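4-alpha-glucanotransferase (PDB 1TZ7) belongs to the amylomaltase (disproportionating enzyme) family of glucanotransferases, enzymes built on a parallel beta/alpha-barrel. Local coordinates at residues P253-T267 with W315-W329. Residues are numbered along the deposited sequence; the frame is centred on the assembly and turned at random.
Sequences PLFVAGVPPDFFSKT and WEVPYGEETAVNGRW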
# COMPACT_ATOMS: atom_id res chain seq x y z
N PRO A 253 -11.07 -10.16 19.76
CA PRO A 253 -10.29 -11.16 19.03
C PRO A 253 -10.03 -12.41 19.86
O PRO A 253 -9.59 -12.31 21.00
CB PRO A 253 -8.98 -10.43 18.72
CG PRO A 253 -9.31 -8.99 18.82
CD PRO A 253 -10.37 -8.87 19.86
N LEU A 254 -10.32 -13.57 19.28
CA LEU A 254 -9.97 -14.85 19.89
C LEU A 254 -8.54 -15.25 19.48
O LEU A 254 -7.80 -15.83 20.26
CB LEU A 254 -10.97 -15.93 19.45
CG LEU A 254 -11.11 -17.19 20.31
CD1 LEU A 254 -11.49 -16.84 21.76
CD2 LEU A 254 -12.15 -18.13 19.70
N PHE A 255 -8.17 -14.92 18.24
CA PHE A 255 -6.79 -15.06 17.79
C PHE A 255 -6.35 -13.82 17.00
O PHE A 255 -7.17 -13.13 16.40
CB PHE A 255 -6.64 -16.31 16.92
CG PHE A 255 -6.91 -17.60 17.66
CD1 PHE A 255 -5.91 -18.23 18.38
CD2 PHE A 255 -8.18 -18.17 17.64
CE1 PHE A 255 -6.16 -19.42 19.07
CE2 PHE A 255 -8.43 -19.36 18.32
CZ PHE A 255 -7.42 -19.98 19.03
N VAL A 256 -5.04 -13.55 16.99
CA VAL A 256 -4.49 -12.41 16.27
C VAL A 256 -3.34 -12.82 15.35
O VAL A 256 -2.83 -13.93 15.43
CB VAL A 256 -4.00 -11.29 17.24
CG1 VAL A 256 -5.18 -10.63 17.93
CG2 VAL A 256 -3.02 -11.85 18.27
N ALA A 257 -2.94 -11.90 14.47
CA ALA A 257 -2.08 -12.23 13.35
C ALA A 257 -0.63 -11.96 13.68
O ALA A 257 -0.32 -11.22 14.62
CB ALA A 257 -2.50 -11.44 12.12
N GLY A 258 0.26 -12.55 12.91
CA GLY A 258 1.69 -12.34 13.06
C GLY A 258 2.48 -13.31 12.21
O GLY A 258 1.95 -13.92 11.28
N VAL A 259 3.77 -13.44 12.52
CA VAL A 259 4.61 -14.48 11.93
C VAL A 259 5.53 -15.08 13.00
O VAL A 259 5.84 -14.42 14.00
CB VAL A 259 5.47 -13.92 10.76
CG1 VAL A 259 4.62 -13.72 9.52
CG2 VAL A 259 6.15 -12.61 11.17
N PRO A 260 5.95 -16.33 12.81
CA PRO A 260 6.72 -17.05 13.82
C PRO A 260 8.16 -16.53 13.94
O PRO A 260 8.59 -15.75 13.10
CB PRO A 260 6.71 -18.49 13.31
CG PRO A 260 6.57 -18.37 11.84
CD PRO A 260 5.73 -17.15 11.60
N PRO A 261 8.88 -16.97 14.97
CA PRO A 261 10.30 -16.62 15.13
C PRO A 261 11.15 -17.03 13.92
O PRO A 261 11.01 -18.16 13.43
CB PRO A 261 10.72 -17.42 16.38
CG PRO A 261 9.45 -17.71 17.11
CD PRO A 261 8.39 -17.83 16.07
N ASP A 262 12.01 -16.12 13.45
CA ASP A 262 12.93 -16.42 12.35
C ASP A 262 14.32 -16.71 12.90
O ASP A 262 14.48 -16.95 14.10
CB ASP A 262 13.01 -15.23 11.36
CG ASP A 262 11.70 -14.47 11.23
OD1 ASP A 262 10.88 -14.51 12.18
OD2 ASP A 262 11.41 -13.79 10.22
N PHE A 263 15.32 -16.68 12.02
CA PHE A 263 16.71 -16.46 12.44
C PHE A 263 17.09 -14.97 12.31
O PHE A 263 18.06 -14.51 12.92
CB PHE A 263 17.68 -17.35 11.63
CG PHE A 263 17.73 -17.02 10.15
CD1 PHE A 263 16.80 -17.56 9.26
CD2 PHE A 263 18.72 -16.17 9.64
CE1 PHE A 263 16.85 -17.26 7.90
CE2 PHE A 263 18.77 -15.86 8.28
CZ PHE A 263 17.83 -16.41 7.41
N PHE A 264 16.31 -14.23 11.52
CA PHE A 264 16.32 -12.76 11.55
C PHE A 264 15.85 -12.26 12.93
O PHE A 264 16.66 -11.83 13.75
CB PHE A 264 15.40 -12.19 10.45
CG PHE A 264 16.12 -11.81 9.18
CD1 PHE A 264 15.82 -10.61 8.53
CD2 PHE A 264 17.11 -12.63 8.65
CE1 PHE A 264 16.49 -10.25 7.35
CE2 PHE A 264 17.77 -12.28 7.48
CZ PHE A 264 17.46 -11.09 6.83
N SER A 265 14.54 -12.32 13.16
CA SER A 265 13.96 -11.88 14.43
C SER A 265 14.01 -13.00 15.46
O SER A 265 14.00 -14.18 15.11
CB SER A 265 12.51 -11.43 14.23
OG SER A 265 11.93 -11.00 15.45
N LYS A 266 14.04 -12.63 16.74
CA LYS A 266 14.25 -13.59 17.82
C LYS A 266 12.92 -14.19 18.28
O LYS A 266 12.82 -15.39 18.51
CB LYS A 266 14.94 -12.91 19.02
CG LYS A 266 16.17 -12.07 18.64
CD LYS A 266 15.86 -10.56 18.66
CE LYS A 266 16.58 -9.81 17.53
NZ LYS A 266 15.85 -8.58 17.12
N THR A 267 11.90 -13.34 18.39
CA THR A 267 10.61 -13.75 18.97
C THR A 267 9.44 -13.44 18.02
O THR A 267 8.28 -13.32 18.46
CB THR A 267 10.39 -13.06 20.34
OG1 THR A 267 9.04 -13.25 20.78
CG2 THR A 267 10.54 -11.54 20.23
N TRP A 315 -0.08 -17.53 10.29
CA TRP A 315 0.34 -17.69 11.66
C TRP A 315 -0.72 -17.13 12.61
O TRP A 315 -1.10 -15.96 12.52
CB TRP A 315 1.69 -17.00 11.88
CG TRP A 315 2.32 -17.28 13.21
CD1 TRP A 315 2.48 -16.41 14.25
CD2 TRP A 315 2.90 -18.52 13.65
NE1 TRP A 315 3.11 -17.03 15.30
CE2 TRP A 315 3.38 -18.33 14.96
CE3 TRP A 315 3.05 -19.79 13.06
CZ2 TRP A 315 4.00 -19.35 15.69
CZ3 TRP A 315 3.67 -20.80 13.80
CH2 TRP A 315 4.13 -20.57 15.09
N GLU A 316 -1.19 -17.97 13.52
CA GLU A 316 -2.30 -17.64 14.40
C GLU A 316 -1.87 -17.80 15.87
O GLU A 316 -1.50 -18.88 16.29
CB GLU A 316 -3.47 -18.57 14.11
CG GLU A 316 -4.71 -18.32 14.95
CD GLU A 316 -5.81 -19.31 14.66
OE1 GLU A 316 -6.62 -19.06 13.73
OE2 GLU A 316 -5.87 -20.35 15.34
N VAL A 317 -1.93 -16.70 16.64
CA VAL A 317 -1.54 -16.73 18.07
C VAL A 317 -2.70 -16.28 18.99
O VAL A 317 -3.42 -15.35 18.68
CB VAL A 317 -0.27 -15.84 18.33
CG1 VAL A 317 0.59 -15.72 17.07
CG2 VAL A 317 -0.67 -14.46 18.85
N PRO A 318 -2.87 -16.97 20.13
CA PRO A 318 -3.93 -16.63 21.11
C PRO A 318 -3.88 -15.17 21.60
O PRO A 318 -2.80 -14.65 21.92
CB PRO A 318 -3.64 -17.59 22.27
CG PRO A 318 -2.88 -18.71 21.67
CD PRO A 318 -2.07 -18.13 20.56
N TYR A 319 -5.05 -14.54 21.66
CA TYR A 319 -5.16 -13.15 22.11
C TYR A 319 -4.79 -13.04 23.58
O TYR A 319 -5.16 -13.90 24.39
CB TYR A 319 -6.60 -12.63 21.89
CG TYR A 319 -6.84 -11.23 22.43
CD1 TYR A 319 -6.24 -10.12 21.83
CD2 TYR A 319 -7.67 -11.01 23.53
CE1 TYR A 319 -6.47 -8.83 22.31
CE2 TYR A 319 -7.90 -9.73 24.02
CZ TYR A 319 -7.29 -8.64 23.40
OH TYR A 319 -7.51 -7.38 23.88
N GLY A 320 -4.06 -11.98 23.93
CA GLY A 320 -3.54 -11.82 25.27
C GLY A 320 -2.06 -12.14 25.36
O GLY A 320 -1.39 -11.74 26.31
N GLU A 321 -1.56 -12.87 24.37
CA GLU A 321 -0.13 -13.18 24.29
C GLU A 321 0.66 -11.91 23.99
O GLU A 321 0.23 -11.06 23.22
CB GLU A 321 0.13 -14.23 23.20
CG GLU A 321 1.43 -15.00 23.38
CD GLU A 321 1.35 -16.06 24.47
OE1 GLU A 321 0.30 -16.17 25.12
OE2 GLU A 321 2.36 -16.77 24.67
N GLU A 322 1.83 -11.79 24.62
CA GLU A 322 2.67 -10.59 24.47
C GLU A 322 3.57 -10.70 23.25
O GLU A 322 3.96 -9.69 22.66
CB GLU A 322 3.52 -10.38 25.72
CG GLU A 322 2.71 -10.04 26.96
CD GLU A 322 3.58 -9.59 28.12
OE1 GLU A 322 4.14 -8.47 28.04
OE2 GLU A 322 3.71 -10.34 29.10
N THR A 323 3.91 -11.94 22.87
CA THR A 323 4.72 -12.19 21.67
C THR A 323 4.03 -13.20 20.75
O THR A 323 2.96 -13.72 21.07
CB THR A 323 6.11 -12.73 22.07
OG1 THR A 323 6.04 -14.13 22.33
CG2 THR A 323 6.59 -12.12 23.40
N ALA A 324 4.65 -13.47 19.60
CA ALA A 324 4.07 -14.35 18.59
C ALA A 324 4.68 -15.76 18.65
O ALA A 324 4.56 -16.54 17.70
CB ALA A 324 4.25 -13.76 17.20
N VAL A 325 5.34 -16.08 19.76
CA VAL A 325 6.09 -17.33 19.88
C VAL A 325 5.15 -18.54 19.93
O VAL A 325 5.41 -19.57 19.30
CB VAL A 325 6.99 -17.33 21.16
CG1 VAL A 325 7.56 -18.73 21.43
CG2 VAL A 325 8.10 -16.32 21.02
N ASN A 326 4.05 -18.41 20.68
CA ASN A 326 3.16 -19.55 20.95
C ASN A 326 1.98 -19.60 19.98
O ASN A 326 0.83 -19.78 20.39
CB ASN A 326 2.65 -19.49 22.39
CG ASN A 326 3.67 -20.00 23.38
OD1 ASN A 326 3.53 -21.08 23.94
ND2 ASN A 326 4.72 -19.21 23.60
N GLY A 327 2.27 -19.45 18.69
CA GLY A 327 1.25 -19.56 17.66
C GLY A 327 1.29 -20.89 16.94
O GLY A 327 1.92 -21.85 17.41
N ARG A 328 0.61 -20.96 15.80
CA ARG A 328 0.65 -22.15 14.95
C ARG A 328 0.24 -21.80 13.52
O ARG A 328 -0.46 -20.82 13.29
CB ARG A 328 -0.28 -23.23 15.49
CG ARG A 328 -1.72 -22.77 15.71
CD ARG A 328 -2.76 -23.89 15.58
NE ARG A 328 -3.73 -23.81 16.59
CZ ARG A 328 -4.97 -23.33 16.52
NH1 ARG A 328 -5.57 -22.94 15.39
NH2 ARG A 328 -5.64 -23.33 17.63
N TRP A 329 0.69 -22.60 12.57
CA TRP A 329 0.30 -22.43 11.19
C TRP A 329 -1.08 -23.04 10.95
O TRP A 329 -1.31 -24.20 11.26
CB TRP A 329 1.33 -23.06 10.26
CG TRP A 329 2.61 -22.26 10.15
CD1 TRP A 329 3.84 -22.61 10.63
CD2 TRP A 329 2.77 -20.99 9.52
NE1 TRP A 329 4.76 -21.63 10.34
CE2 TRP A 329 4.13 -20.62 9.66
CE3 TRP A 329 1.90 -20.11 8.86
CZ2 TRP A 329 4.63 -19.41 9.15
CZ3 TRP A 329 2.41 -18.91 8.36
CH2 TRP A 329 3.76 -18.58 8.51
O HOH W 1 0.74 -14.94 9.05
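Val256 and Val317 form the hydrogen-bonded pair that joins strands 255-259 and 315-318 antiparallel, with Val256 N 3.0 Å from Val317 O and Val317 N 3.2 Å from Val256 O, both bonds nearly straight. A water bridges the same two strands nearer Trp315, donating to Gly258 O and accepting from Trp315 N. The side chains of the valine pair lie on one face of the sheet, where Val256 CG2 meets Val317 CG2 at 3.6 Å.

On the other face of the sheet, Glu316 lies stacked against the ring of Phe255. Its CG anti to the backbone N (chi1 -179°) and an extended chain carry OE2 over the ring centre, 3.6 Å above the plane, with carboxylate and ring only 22° from parallel. The carboxylate is gripped on both oxygens: Arg328 NH1 forms a salt bridge with Glu316 OE2 at 2.6 Å, while OE1 takes a second salt bridge from Lys246 and a hydrogen bond with the hydroxyl of Tyr314. At the far end, the indole of Trp315 is a platform for Pro260, whose CB sits 3.5 Å from the centroid of the six-membered ring, almost on the normal, as a CH-pi contact. Backbone of Gly327 and Arg328 covers the opposite face. The rotation of the indole is fixed by Trp315 NE1, which donates close to the ring plane to a lone pair of Ala324 O at 2.8 Å. Pro260 CG also reaches Trp329 CZ2, at 3.5 Å, so the proline lies in the angle between two indoles, the edge of Trp315 being set over the face of Trp329.

The contact thus joins the two central strands of a four-stranded antiparallel sheet, separate from the parallel barrel strands. Two basic groups on the carboxylate would offset its charge beside the aromatic face and probably keep it ionised, while the sandwiched indole probably ties residues 324-328 to strand 315-318.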